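PDB 6E1Q: indole-3-acetic acid-amido synthetase GH3.15 from Arabidopsis thaliana, which joins glutamine, and possibly cysteine, to the auxin precursor indole-3-butyric acid, and glutamine to the herbicide 2,4-DB, using ATP. Local coordinates for residues S37-T42 with C87-S92; S197-L202 with P235-N240; T302-Q307 with Q554-R559; V383-G388 with L410-F415; K517-D522 with K582-E587. All blocks are in the same frame, centred on the assembly; numbering follows the deposited sequence.

Contact 1 (S37-T42 with C87-S92)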
# COMPACT_ATOMS: atom_id res chain seq x y z
N SER A 37 21.37 -15.85 -18.68
CA SER A 37 22.23 -15.68 -19.85
C SER A 37 22.69 -14.23 -19.99
O SER A 37 23.88 -13.96 -20.16
CB SER A 37 21.52 -16.15 -21.12
OG SER A 37 20.97 -17.45 -20.96
N ARG A 38 21.75 -13.29 -19.90
CA ARG A 38 22.10 -11.89 -20.12
C ARG A 38 22.99 -11.34 -19.00
O ARG A 38 23.80 -10.44 -19.26
CB ARG A 38 20.83 -11.04 -20.27
CG ARG A 38 20.27 -11.08 -21.70
CD ARG A 38 18.80 -10.66 -21.82
NE ARG A 38 18.15 -11.30 -22.97
CZ ARG A 38 16.86 -11.21 -23.28
NH1 ARG A 38 16.03 -10.49 -22.52
NH2 ARG A 38 16.38 -11.84 -24.34
N ASN A 39 22.87 -11.87 -17.78
CA ASN A 39 23.59 -11.33 -16.63
C ASN A 39 24.74 -12.22 -16.19
O ASN A 39 25.24 -12.07 -15.07
CB ASN A 39 22.62 -11.10 -15.47
CG ASN A 39 21.61 -10.03 -15.77
OD1 ASN A 39 21.94 -8.84 -15.85
ND2 ASN A 39 20.36 -10.43 -15.95
N ALA A 40 25.20 -13.11 -17.07
CA ALA A 40 26.19 -14.12 -16.71
C ALA A 40 27.54 -13.52 -16.34
O ALA A 40 28.32 -14.16 -15.62
CB ALA A 40 26.36 -15.12 -17.86
N GLN A 41 27.87 -12.34 -16.85
CA GLN A 41 29.16 -11.74 -16.54
C GLN A 41 29.06 -10.61 -15.53
O GLN A 41 30.05 -9.91 -15.30
CB GLN A 41 29.86 -11.28 -17.82
CG GLN A 41 30.28 -12.43 -18.74
CD GLN A 41 31.31 -13.37 -18.09
OE1 GLN A 41 30.99 -14.52 -17.75
NE2 GLN A 41 32.54 -12.89 -17.92
N THR A 42 27.89 -10.40 -14.91
CA THR A 42 27.82 -9.46 -13.79
C THR A 42 28.69 -9.97 -12.64
O THR A 42 28.94 -11.17 -12.50
CB THR A 42 26.39 -9.27 -13.27
OG1 THR A 42 25.88 -10.51 -12.76
CG2 THR A 42 25.48 -8.73 -14.37
N CYS A 87 23.73 -6.08 -12.85
CA CYS A 87 22.80 -6.05 -13.97
C CYS A 87 23.54 -5.72 -15.25
O CYS A 87 24.40 -4.84 -15.28
CB CYS A 87 21.68 -5.01 -13.72
SG CYS A 87 20.31 -5.14 -14.88
N ASP A 88 23.20 -6.44 -16.33
CA ASP A 88 23.82 -6.20 -17.63
C ASP A 88 23.27 -4.97 -18.33
O ASP A 88 23.78 -4.60 -19.40
CB ASP A 88 23.64 -7.42 -18.54
CG ASP A 88 22.27 -7.46 -19.22
OD1 ASP A 88 21.26 -7.12 -18.56
OD2 ASP A 88 22.20 -7.81 -20.42
N ARG A 89 22.24 -4.34 -17.79
CA ARG A 89 21.73 -3.10 -18.34
C ARG A 89 21.92 -1.96 -17.35
O ARG A 89 22.03 -2.20 -16.14
CB ARG A 89 20.25 -3.25 -18.73
CG ARG A 89 20.08 -4.03 -20.04
CD ARG A 89 18.77 -4.81 -20.13
NE ARG A 89 18.74 -5.92 -19.19
CZ ARG A 89 17.94 -5.97 -18.13
NH1 ARG A 89 17.09 -4.97 -17.89
NH2 ARG A 89 17.97 -7.02 -17.31
N PRO A 90 22.00 -0.72 -17.83
CA PRO A 90 22.21 0.40 -16.91
C PRO A 90 21.07 0.55 -15.92
O PRO A 90 19.90 0.28 -16.23
CB PRO A 90 22.31 1.62 -17.85
CG PRO A 90 21.88 1.14 -19.19
CD PRO A 90 22.13 -0.32 -19.24
N ILE A 91 21.42 0.94 -14.69
CA ILE A 91 20.42 1.29 -13.69
C ILE A 91 19.95 2.71 -13.97
O ILE A 91 20.75 3.64 -13.98
CB ILE A 91 21.00 1.17 -12.27
CG1 ILE A 91 21.57 -0.23 -12.03
CG2 ILE A 91 19.97 1.58 -11.20
CD1 ILE A 91 20.58 -1.31 -12.18
N SER A 92 18.65 2.88 -14.21
CA SER A 92 18.22 4.22 -14.59
C SER A 92 17.74 5.06 -13.41
O SER A 92 17.79 6.30 -13.49
CB SER A 92 17.12 4.16 -15.66
OG SER A 92 16.04 3.39 -15.19
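Asn39 OD1 accepts the backbone N-H of Asp88, with 2.8 Å between OD1 and N, and the donor sits nearly in line with the amide C=O, at 166°. The amide reaches residues 87-89 because CG lies beside the Asn39 backbone N (chi1 -66°). Its ND2 is tied back to the carbonyl of Ile35, so both ends of the amide are held and its rotation is set. The carboxylate of Asp88 stands almost square to that amide, the planes 79° apart, and turns OD1 to Arg89 NE in a 2.9 Å salt bridge, met on the syn side; Arg89 NH2 continues to Phe398 O.

All this happens where helix 24-38 ends in the GH3 N-terminal domain. Asn39 is the first residue to leave helical geometry and opens a type I turn closing at Thr42, the N-cap of helix 43-49. Asn39 O is gripped twice from the far side of that turn, by Thr42 N and by Thr42 OG1, the latter at 2.9 Å in the carbonyl plane. With OG1 also turned to Leu45 N, Thr42 CG2 packs toward the other segment, 3.5 Å from Cys87 N.

Contact 2 (S197-L202 with P235-N240)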
# COMPACT_ATOMS: atom_id res chain seq x y z
N SER A 197 -0.04 21.43 -2.18
CA SER A 197 -0.17 20.37 -3.17
C SER A 197 -1.53 19.67 -3.05
O SER A 197 -2.20 19.45 -4.07
CB SER A 197 0.98 19.37 -3.02
OG SER A 197 0.92 18.74 -1.74
N MET A 198 -1.95 19.33 -1.83
CA MET A 198 -3.28 18.73 -1.67
C MET A 198 -4.38 19.68 -2.14
O MET A 198 -5.38 19.26 -2.75
CB MET A 198 -3.50 18.33 -0.21
CG MET A 198 -4.92 17.83 0.07
SD MET A 198 -5.22 16.21 -0.70
CE MET A 198 -4.44 15.14 0.54
N TYR A 199 -4.21 20.98 -1.88
CA TYR A 199 -5.22 21.96 -2.28
C TYR A 199 -5.36 22.01 -3.80
O TYR A 199 -6.47 21.96 -4.34
CB TYR A 199 -4.88 23.34 -1.69
CG TYR A 199 -5.94 24.41 -1.95
CD1 TYR A 199 -5.98 25.10 -3.15
CD2 TYR A 199 -6.91 24.71 -0.99
CE1 TYR A 199 -6.95 26.08 -3.39
CE2 TYR A 199 -7.88 25.68 -1.22
CZ TYR A 199 -7.90 26.36 -2.42
OH TYR A 199 -8.85 27.33 -2.67
N CYS A 200 -4.24 22.09 -4.52
CA CYS A 200 -4.32 22.23 -5.98
C CYS A 200 -4.85 20.97 -6.63
O CYS A 200 -5.63 21.03 -7.59
CB CYS A 200 -2.95 22.59 -6.55
SG CYS A 200 -2.38 24.23 -6.01
N GLN A 201 -4.43 19.81 -6.12
CA GLN A 201 -4.88 18.54 -6.66
C GLN A 201 -6.39 18.35 -6.47
O GLN A 201 -7.08 17.84 -7.36
CB GLN A 201 -4.06 17.43 -6.00
CG GLN A 201 -4.75 16.15 -5.66
CD GLN A 201 -3.73 15.03 -5.46
OE1 GLN A 201 -3.13 14.55 -6.42
NE2 GLN A 201 -3.49 14.66 -4.20
N LEU A 202 -6.92 18.76 -5.32
CA LEU A 202 -8.37 18.66 -5.11
C LEU A 202 -9.12 19.70 -5.94
O LEU A 202 -10.19 19.42 -6.50
CB LEU A 202 -8.69 18.80 -3.62
CG LEU A 202 -8.57 17.51 -2.77
CD1 LEU A 202 -8.64 17.83 -1.27
CD2 LEU A 202 -9.68 16.53 -3.14
N PRO A 235 -15.15 25.10 1.36
CA PRO A 235 -15.75 26.40 0.96
C PRO A 235 -14.78 27.26 0.19
O PRO A 235 -15.19 27.93 -0.77
CB PRO A 235 -16.18 27.04 2.29
CG PRO A 235 -16.26 25.87 3.24
CD PRO A 235 -15.15 24.96 2.83
N GLU A 236 -13.51 27.26 0.59
CA GLU A 236 -12.53 28.05 -0.15
C GLU A 236 -12.29 27.46 -1.53
O GLU A 236 -12.19 28.20 -2.52
CB GLU A 236 -11.22 28.12 0.63
CG GLU A 236 -10.19 28.98 -0.04
CD GLU A 236 -8.91 29.07 0.74
OE1 GLU A 236 -7.99 29.77 0.27
OE2 GLU A 236 -8.80 28.45 1.83
N LEU A 237 -12.18 26.13 -1.63
CA LEU A 237 -12.07 25.50 -2.95
C LEU A 237 -13.21 25.92 -3.86
O LEU A 237 -13.01 26.24 -5.04
CB LEU A 237 -12.04 23.98 -2.82
CG LEU A 237 -10.75 23.44 -2.21
CD1 LEU A 237 -11.02 22.06 -1.62
CD2 LEU A 237 -9.66 23.39 -3.29
N CYS A 238 -14.44 25.89 -3.34
CA CYS A 238 -15.60 26.24 -4.15
C CYS A 238 -15.57 27.72 -4.52
O CYS A 238 -15.95 28.09 -5.64
CB CYS A 238 -16.87 25.89 -3.40
SG CYS A 238 -17.11 24.10 -3.28
N SER A 239 -15.12 28.56 -3.60
CA SER A 239 -15.00 29.98 -3.89
C SER A 239 -14.05 30.22 -5.06
O SER A 239 -14.34 31.03 -5.95
CB SER A 239 -14.56 30.71 -2.61
OG SER A 239 -13.92 31.91 -2.93
N ASN A 240 -12.92 29.51 -5.09
CA ASN A 240 -12.00 29.60 -6.22
C ASN A 240 -12.69 29.21 -7.52
O ASN A 240 -12.47 29.83 -8.57
CB ASN A 240 -10.78 28.70 -6.02
CG ASN A 240 -9.75 29.28 -5.06
OD1 ASN A 240 -8.63 28.79 -5.02
ND2 ASN A 240 -10.13 30.31 -4.29
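Tyr199 of helix 194-207 reaches across to helix 220-243 and meets it in two ways. The apolar part is a CH-pi contact: Leu237 CD2 sits over the centre of the phenol ring, 3.6 Å from its centroid and 13° off the ring normal. Phenol and leucine come from their two helices against each other and pass alongside, the ring standing out with CG anti to the backbone N (chi1 -175°). Leu202 adds a looser touch, its CB 4.5 Å from Leu237 CD1. Between these short segments the axes stay 10.9 Å apart and cross at -52°.

The polar part belongs to the hydroxyl. Tyr199 OH donates to Asn240 OD1 at 2.8 Å, lying well above the amide plane, not on a lone pair, while OD1 lies at the ring edge. Glu236 CG packs against the same hydroxyl, 3.4 Å from OH, and sends OE1 on to Ser247 and Trp249; Trp249 also meets the Tyr199 ring edge to face. One residue further along, Cys200 forms the disulfide with Cys255.

With one face under a leucine methyl and its OH donating to an amide oxygen, the tyrosine ties two helices of the N-terminal domain by apolar and polar contact alike.

Contact 3 (T302-Q307 with Q554-R559); sequences TGTMAQ and QYKTPR
Arg559 grips Thr304 side-on with two nitrogens. NE donates to Thr304 OG1 at 2.7 Å, tilted 27° out of the guanidinium plane, while NH2 donates to the Thr304 carbonyl O at 3.1 Å, within that plane, though it meets the carbonyl from above the carbonyl's own plane; a second, weak bond runs from NH2 to OG1. The hydroxyl can be used this way because OG1 lies anti to the Thr304 backbone N (chi1 -170°). It is shared with a water, 2.7 Å from OG1, which donates to Thr557 O and lies above one face of the guanidinium, toward its rim. Gln307 CG leans on Arg559 NH2, and Met305 CE packs at about a right angle across the aliphatic chain of Lys556, 3.7 Å from CG.

The contact joins two domains of an ANL-type adenylating enzyme: residues 302-307 come from the N-terminal domain, and residues 554-559 from the C-terminal domain. In this superfamily the C-terminal domain can swing relative to the N-terminal one, so these bonds are consistent with one setting of the two. The contact lies beside the ATP-binding site: Thr302 binds ATP, and the side chain of Lys556 comes to about 4 Å from that of Ser98, another ATP-binding residue.

A second shell holds Arg559 in place. NH1 forms a salt bridge with Asp464 and bonds to Phe465 O, and the Phe465 ring makes a cation-pi contact. The amide of Gln307 is held by Thr449 and Lys452 on helix 441-452, while Thr557 OG1 bonds to Asp464 OD2.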
# COMPACT_ATOMS: atom_id res chain seq x y z
N THR A 302 -5.71 -4.57 1.26
CA THR A 302 -5.35 -5.82 1.90
C THR A 302 -4.38 -5.57 3.06
O THR A 302 -3.78 -4.50 3.19
CB THR A 302 -4.72 -6.77 0.87
OG1 THR A 302 -3.55 -6.15 0.32
CG2 THR A 302 -5.72 -7.08 -0.25
N GLY A 303 -4.21 -6.59 3.89
CA GLY A 303 -3.25 -6.49 4.98
C GLY A 303 -3.69 -5.45 5.99
O GLY A 303 -4.86 -5.39 6.37
N THR A 304 -2.75 -4.60 6.41
CA THR A 304 -3.07 -3.54 7.36
C THR A 304 -4.16 -2.62 6.83
O THR A 304 -4.97 -2.10 7.61
CB THR A 304 -1.81 -2.73 7.70
OG1 THR A 304 -2.08 -1.84 8.80
CG2 THR A 304 -1.31 -1.93 6.46
N MET A 305 -4.25 -2.46 5.50
CA MET A 305 -5.23 -1.54 4.94
C MET A 305 -6.65 -2.09 5.01
O MET A 305 -7.60 -1.31 4.86
CB MET A 305 -4.88 -1.20 3.50
CG MET A 305 -3.59 -0.37 3.35
SD MET A 305 -3.71 1.14 4.37
CE MET A 305 -1.97 1.56 4.53
N ALA A 306 -6.81 -3.40 5.22
CA ALA A 306 -8.16 -3.95 5.35
C ALA A 306 -8.94 -3.30 6.48
O ALA A 306 -10.18 -3.31 6.45
CB ALA A 306 -8.11 -5.47 5.57
N GLN A 307 -8.24 -2.72 7.46
CA GLN A 307 -8.90 -2.10 8.61
C GLN A 307 -9.78 -0.92 8.20
O GLN A 307 -10.76 -0.63 8.89
CB GLN A 307 -7.86 -1.63 9.62
CG GLN A 307 -7.09 -2.77 10.30
CD GLN A 307 -7.97 -3.63 11.22
OE1 GLN A 307 -8.83 -3.12 11.95
NE2 GLN A 307 -7.74 -4.94 11.19
N GLN A 554 3.67 7.55 1.18
CA GLN A 554 3.91 6.19 1.60
C GLN A 554 3.56 5.99 3.07
O GLN A 554 3.78 4.90 3.60
CB GLN A 554 5.37 5.80 1.33
CG GLN A 554 5.68 5.60 -0.16
CD GLN A 554 7.18 5.60 -0.49
OE1 GLN A 554 7.91 6.52 -0.13
NE2 GLN A 554 7.63 4.57 -1.19
N TYR A 555 3.01 7.00 3.73
CA TYR A 555 2.75 6.87 5.16
C TYR A 555 1.64 5.87 5.43
O TYR A 555 0.58 5.90 4.79
CB TYR A 555 2.38 8.22 5.79
CG TYR A 555 2.10 8.08 7.27
CD1 TYR A 555 3.13 8.19 8.20
CD2 TYR A 555 0.81 7.81 7.73
CE1 TYR A 555 2.88 8.05 9.57
CE2 TYR A 555 0.55 7.66 9.09
CZ TYR A 555 1.60 7.79 10.01
OH TYR A 555 1.35 7.64 11.37
N LYS A 556 1.88 4.97 6.38
CA LYS A 556 0.86 4.10 6.94
C LYS A 556 0.93 4.21 8.45
O LYS A 556 2.01 4.33 9.02
CB LYS A 556 1.04 2.63 6.54
CG LYS A 556 1.61 2.39 5.15
CD LYS A 556 1.82 0.90 4.93
CE LYS A 556 2.88 0.63 3.89
NZ LYS A 556 2.39 -0.24 2.79
N THR A 557 -0.22 4.14 9.10
CA THR A 557 -0.21 4.08 10.55
C THR A 557 0.57 2.85 11.02
O THR A 557 0.17 1.72 10.69
CB THR A 557 -1.63 4.05 11.11
OG1 THR A 557 -2.33 5.22 10.67
CG2 THR A 557 -1.58 4.04 12.64
N PRO A 558 1.69 3.01 11.71
CA PRO A 558 2.40 1.83 12.24
C PRO A 558 1.53 1.16 13.29
O PRO A 558 0.87 1.83 14.09
CB PRO A 558 3.67 2.42 12.85
CG PRO A 558 3.24 3.80 13.29
CD PRO A 558 2.23 4.27 12.26
N ARG A 559 1.52 -0.16 13.28
CA ARG A 559 0.65 -0.88 14.21
C ARG A 559 1.26 -1.06 15.60
O ARG A 559 0.57 -1.51 16.51
CB ARG A 559 0.27 -2.23 13.63
CG ARG A 559 -0.54 -2.11 12.36
CD ARG A 559 -1.63 -1.05 12.49
NE ARG A 559 -2.57 -1.10 11.37
CZ ARG A 559 -3.59 -0.26 11.20
NH1 ARG A 559 -3.81 0.72 12.07
NH2 ARG A 559 -4.39 -0.42 10.16
O HOH W 1 -1.16 0.65 8.62

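Contact 4 (V383-G388 with L410-F415); sequences VDVKIG and LRATGF
One face of the Phe415 ring carries Ile387 CD1, a CH-pi contact with the methyl 4.3 Å from the ring centroid and 27° off its normal. Nearer the rim, Ile387 CG1 comes to 3.9 Å from Phe415 CE2, and the two side chains pass obliquely. Ring and strand belong to the GH3 central domain: residues 410-415 run along strand 404-416, where Thr413 and Gly414 both face His421 and make a classic beta bulge, while residues 383-388 are the loop linking strand 379-381 to strand 390-396.

The isoleucine drapes itself over the bulge. With CG1 beside its backbone N (chi1 -62°) and the chain turned again at chi2, CD1 is brought down to 3.4 Å from Gly414 N, and CG2 rests by the carbonyls of Ala412 and Thr413. Thr413 itself faces the other way, its hydroxyl bonded to His421 and Ser347.

Ala412 is the small residue at the centre. Its methyl points into the loop, where Val385 CG1 meets CB at 3.6 Å and the Lys386 carbonyl lies equally near. The loop is held in turn by Lys386 N, bonded to the hydroxyl of Tyr391 on strand 390-396. Ala412 also bonds through its backbone to His389, just ahead of that strand.

At the loop's end Gly388 turns with a positive phi. Arg411 lays its CG and CD along the Gly388 carbonyl, and Gly388 N donates to Ala412 O at 2.8 Å, nearly straight at 171°.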
# COMPACT_ATOMS: atom_id res chain seq x y z
N VAL A 383 4.78 -23.05 -10.07
CA VAL A 383 3.76 -24.05 -10.41
C VAL A 383 3.64 -25.17 -9.39
O VAL A 383 2.69 -25.97 -9.47
CB VAL A 383 4.02 -24.70 -11.78
CG1 VAL A 383 4.06 -23.64 -12.87
CG2 VAL A 383 5.32 -25.50 -11.74
N ASP A 384 4.57 -25.27 -8.44
CA ASP A 384 4.59 -26.34 -7.45
C ASP A 384 4.03 -25.91 -6.10
O ASP A 384 4.10 -26.68 -5.14
CB ASP A 384 6.01 -26.85 -7.27
CG ASP A 384 6.53 -27.48 -8.52
OD1 ASP A 384 5.70 -28.11 -9.22
OD2 ASP A 384 7.73 -27.32 -8.81
N VAL A 385 3.50 -24.70 -6.02
CA VAL A 385 2.90 -24.22 -4.79
C VAL A 385 1.68 -25.08 -4.40
O VAL A 385 1.01 -25.68 -5.25
CB VAL A 385 2.56 -22.74 -5.07
CG1 VAL A 385 1.07 -22.49 -5.08
CG2 VAL A 385 3.37 -21.79 -4.18
N LYS A 386 1.39 -25.15 -3.09
CA LYS A 386 0.34 -26.00 -2.53
C LYS A 386 -0.83 -25.16 -2.05
O LYS A 386 -0.65 -24.25 -1.23
CB LYS A 386 0.85 -26.83 -1.35
CG LYS A 386 1.68 -28.03 -1.68
CD LYS A 386 1.37 -29.14 -0.67
CE LYS A 386 2.59 -29.52 0.13
NZ LYS A 386 3.25 -30.74 -0.42
N ILE A 387 -2.05 -25.49 -2.50
CA ILE A 387 -3.20 -24.66 -2.13
C ILE A 387 -3.41 -24.73 -0.63
O ILE A 387 -3.38 -25.81 -0.03
CB ILE A 387 -4.46 -25.11 -2.89
CG1 ILE A 387 -4.27 -24.94 -4.40
CG2 ILE A 387 -5.67 -24.29 -2.44
CD1 ILE A 387 -3.68 -23.59 -4.78
N GLY A 388 -3.65 -23.56 -0.01
CA GLY A 388 -3.87 -23.45 1.42
C GLY A 388 -2.63 -23.20 2.25
O GLY A 388 -2.77 -22.89 3.44
N LEU A 410 2.13 -14.73 1.48
CA LEU A 410 0.96 -14.96 0.66
C LEU A 410 0.41 -16.35 0.93
O LEU A 410 1.18 -17.29 1.18
CB LEU A 410 1.31 -14.83 -0.81
CG LEU A 410 2.02 -13.53 -1.22
CD1 LEU A 410 2.34 -13.57 -2.70
CD2 LEU A 410 1.14 -12.34 -0.89
N ARG A 411 -0.91 -16.51 0.86
CA ARG A 411 -1.52 -17.83 0.90
C ARG A 411 -2.01 -18.19 -0.50
O ARG A 411 -2.77 -17.44 -1.11
CB ARG A 411 -2.68 -17.92 1.90
CG ARG A 411 -3.15 -19.40 2.17
CD ARG A 411 -4.25 -19.52 3.23
NE ARG A 411 -5.47 -18.82 2.82
CZ ARG A 411 -5.83 -17.62 3.26
NH1 ARG A 411 -5.08 -16.98 4.15
NH2 ARG A 411 -6.95 -17.05 2.81
N ALA A 412 -1.56 -19.35 -1.00
CA ALA A 412 -2.02 -19.85 -2.29
C ALA A 412 -3.49 -20.28 -2.18
O ALA A 412 -3.83 -21.11 -1.34
CB ALA A 412 -1.15 -21.02 -2.71
N THR A 413 -4.36 -19.71 -3.03
CA THR A 413 -5.78 -20.00 -2.91
C THR A 413 -6.38 -20.73 -4.10
O THR A 413 -7.51 -21.19 -4.00
CB THR A 413 -6.59 -18.70 -2.71
OG1 THR A 413 -6.10 -17.70 -3.61
CG2 THR A 413 -6.41 -18.19 -1.27
N GLY A 414 -5.65 -20.88 -5.20
CA GLY A 414 -6.20 -21.54 -6.38
C GLY A 414 -5.38 -21.22 -7.62
O GLY A 414 -4.24 -20.75 -7.53
N PHE A 415 -5.98 -21.49 -8.77
CA PHE A 415 -5.32 -21.35 -10.06
C PHE A 415 -6.23 -20.60 -11.03
O PHE A 415 -7.42 -20.93 -11.15
CB PHE A 415 -4.99 -22.72 -10.64
CG PHE A 415 -4.08 -23.55 -9.78
CD1 PHE A 415 -2.73 -23.26 -9.70
CD2 PHE A 415 -4.58 -24.63 -9.06
CE1 PHE A 415 -1.88 -24.03 -8.91
CE2 PHE A 415 -3.74 -25.41 -8.28
CZ PHE A 415 -2.39 -25.11 -8.21

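Contact 5 (K517-D522 with K582-E587)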
# COMPACT_ATOMS: atom_id res chain seq x y z
N LYS A 517 -0.65 -18.57 26.96
CA LYS A 517 0.02 -19.31 28.02
C LYS A 517 0.71 -18.37 28.99
O LYS A 517 0.68 -18.59 30.21
CB LYS A 517 1.02 -20.30 27.42
CG LYS A 517 1.67 -21.21 28.44
CD LYS A 517 3.09 -20.84 28.76
CE LYS A 517 3.92 -22.11 28.97
NZ LYS A 517 5.23 -21.82 29.60
N GLY A 518 1.31 -17.29 28.48
CA GLY A 518 1.88 -16.28 29.35
C GLY A 518 0.85 -15.67 30.28
O GLY A 518 1.13 -15.43 31.46
N ARG A 519 -0.36 -15.42 29.77
CA ARG A 519 -1.39 -14.81 30.60
C ARG A 519 -1.95 -15.81 31.61
O ARG A 519 -2.09 -15.50 32.80
CB ARG A 519 -2.51 -14.27 29.72
CG ARG A 519 -2.26 -12.85 29.22
CD ARG A 519 -2.56 -11.88 30.33
NE ARG A 519 -3.96 -11.49 30.32
CZ ARG A 519 -4.72 -11.42 31.41
NH1 ARG A 519 -4.22 -11.71 32.59
NH2 ARG A 519 -5.99 -11.05 31.30
N LYS A 520 -2.26 -17.02 31.15
CA LYS A 520 -3.01 -17.95 31.98
C LYS A 520 -2.08 -18.76 32.87
O LYS A 520 -2.31 -18.88 34.08
CB LYS A 520 -3.88 -18.86 31.10
CG LYS A 520 -4.43 -20.07 31.82
CD LYS A 520 -5.04 -21.07 30.84
CE LYS A 520 -6.03 -21.98 31.53
NZ LYS A 520 -6.72 -21.27 32.64
N ASN A 521 -1.00 -19.29 32.30
CA ASN A 521 -0.10 -20.18 33.02
C ASN A 521 1.13 -19.47 33.56
O ASN A 521 1.28 -19.30 34.78
CB ASN A 521 0.33 -21.32 32.10
CG ASN A 521 1.03 -22.43 32.85
OD1 ASN A 521 1.32 -22.30 34.03
ND2 ASN A 521 1.32 -23.51 32.15
N ASP A 522 2.01 -19.04 32.65
CA ASP A 522 3.33 -18.55 33.03
C ASP A 522 3.27 -17.42 34.05
O ASP A 522 4.15 -17.30 34.91
CB ASP A 522 4.08 -18.08 31.79
CG ASP A 522 4.77 -19.20 31.07
OD1 ASP A 522 4.71 -20.35 31.56
OD2 ASP A 522 5.36 -18.94 30.00
N LYS A 582 -10.98 -10.82 32.05
CA LYS A 582 -11.01 -12.27 31.98
C LYS A 582 -9.67 -12.75 31.45
O LYS A 582 -9.02 -12.07 30.65
CB LYS A 582 -12.17 -12.77 31.10
CG LYS A 582 -13.56 -12.44 31.65
CD LYS A 582 -14.54 -12.08 30.54
CE LYS A 582 -14.99 -13.30 29.75
NZ LYS A 582 -15.64 -12.92 28.44
N ILE A 583 -9.26 -13.93 31.90
CA ILE A 583 -8.01 -14.52 31.44
C ILE A 583 -8.30 -15.33 30.18
O ILE A 583 -9.27 -16.10 30.16
CB ILE A 583 -7.35 -15.36 32.54
CG1 ILE A 583 -7.05 -14.48 33.76
CG2 ILE A 583 -6.07 -15.99 32.06
CD1 ILE A 583 -8.05 -14.63 34.88
N PRO A 584 -7.50 -15.19 29.12
CA PRO A 584 -7.75 -15.96 27.90
C PRO A 584 -7.45 -17.44 28.10
O PRO A 584 -6.70 -17.84 28.99
CB PRO A 584 -6.80 -15.33 26.87
CG PRO A 584 -5.72 -14.70 27.69
CD PRO A 584 -6.37 -14.26 28.97
N SER A 585 -8.07 -18.26 27.26
CA SER A 585 -7.93 -19.70 27.39
C SER A 585 -6.62 -20.18 26.76
O SER A 585 -6.08 -19.57 25.84
CB SER A 585 -9.12 -20.41 26.76
OG SER A 585 -9.29 -20.01 25.40
N TRP A 586 -6.11 -21.29 27.29
CA TRP A 586 -4.93 -21.96 26.76
C TRP A 586 -4.82 -23.35 27.39
O TRP A 586 -5.01 -23.50 28.60
CB TRP A 586 -3.66 -21.15 27.02
CG TRP A 586 -2.44 -21.80 26.44
CD1 TRP A 586 -1.95 -21.65 25.17
CD2 TRP A 586 -1.60 -22.76 27.08
NE1 TRP A 586 -0.84 -22.44 25.00
CE2 TRP A 586 -0.60 -23.13 26.15
CE3 TRP A 586 -1.58 -23.33 28.36
CZ2 TRP A 586 0.40 -24.06 26.46
CZ3 TRP A 586 -0.59 -24.24 28.66
CH2 TRP A 586 0.39 -24.59 27.72
N GLU A 587 -4.50 -24.36 26.57
CA GLU A 587 -4.31 -25.74 27.02
C GLU A 587 -3.38 -25.84 28.22
O GLU A 587 -2.16 -25.87 28.07
CB GLU A 587 -3.75 -26.60 25.87
CG GLU A 587 -3.27 -28.00 26.28
CD GLU A 587 -2.03 -28.43 25.51
OE1 GLU A 587 -0.92 -28.29 26.06
OE2 GLU A 587 -2.17 -28.89 24.36
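Trp586 lies flat against the start of the last turn of helix 513-522, and this is the close-fitting half of the contact. Lys517 CB stands over its indole face, 3.5 Å from Trp586 CE2, and Lys517 CG lies above the six-membered ring, 3.5 Å from the centroid and only 5° off the normal. The lysine stem follows the indole outward, both residues having CG anti to their own backbone N (chi1 -175° and -178°). Beyond CG the lysine bends and carries NZ off the ring to Asp522, an ion pair whose modelled length is doubtfully short. Here the helix widens into a pi-type turn, Lys517 O accepting both Asn521 N and Asp522 N.

Pro584 forms the second tight spot. Its CG is 3.8 Å from Arg519 CB, and its CD covers one face of the guanidinium, 3.9 Å from Arg519 NE. That NE makes a salt bridge with Glu508, while NH2 passes Lys582 O at an angle too poor for a hydrogen bond.

The outer side faces solvent, with Lys520 and Ile583 both exposed. Lys520 stretches over the tail, its CD 3.3 Å from Trp586 O, and its CB meets Ile583 CG2 at 3.7 Å. The loose touch is that of Asn521 ND2, which approaches Trp586 CZ3 only obliquely, at 4.0 Å.

Between the segments, then, the tail is held to its helix of the C-terminal domain by aliphatic stems of charged residues laid on a ring and a proline, while polar bonds come from just outside them, Arg516 of the same helix to Ser585 O and Glu509 of helix 497-510 to Ser585 OG.

Contacts 1 and 2 come first along the chain, both in the N-terminal domain, yet their centres lie about 47 Å apart: one at the end of helix 24-38, the other where helices 194-207 and 220-243 pack. Contact 3, about 7 Å from the centre of the chain, spans the 246 residues between its segments and brings N- and C-terminal domains together beside the ATP site. Contact 4, in the central domain, falls within that span, its nearest atoms about 8 Å away. Contact 5 interleaves with contact 3 in sequence but sits about 29 Å from it, centre to centre, at the outer end of the C-terminal domain. Contact 3 thus bridges domains; contacts 1, 2 and 4 do not.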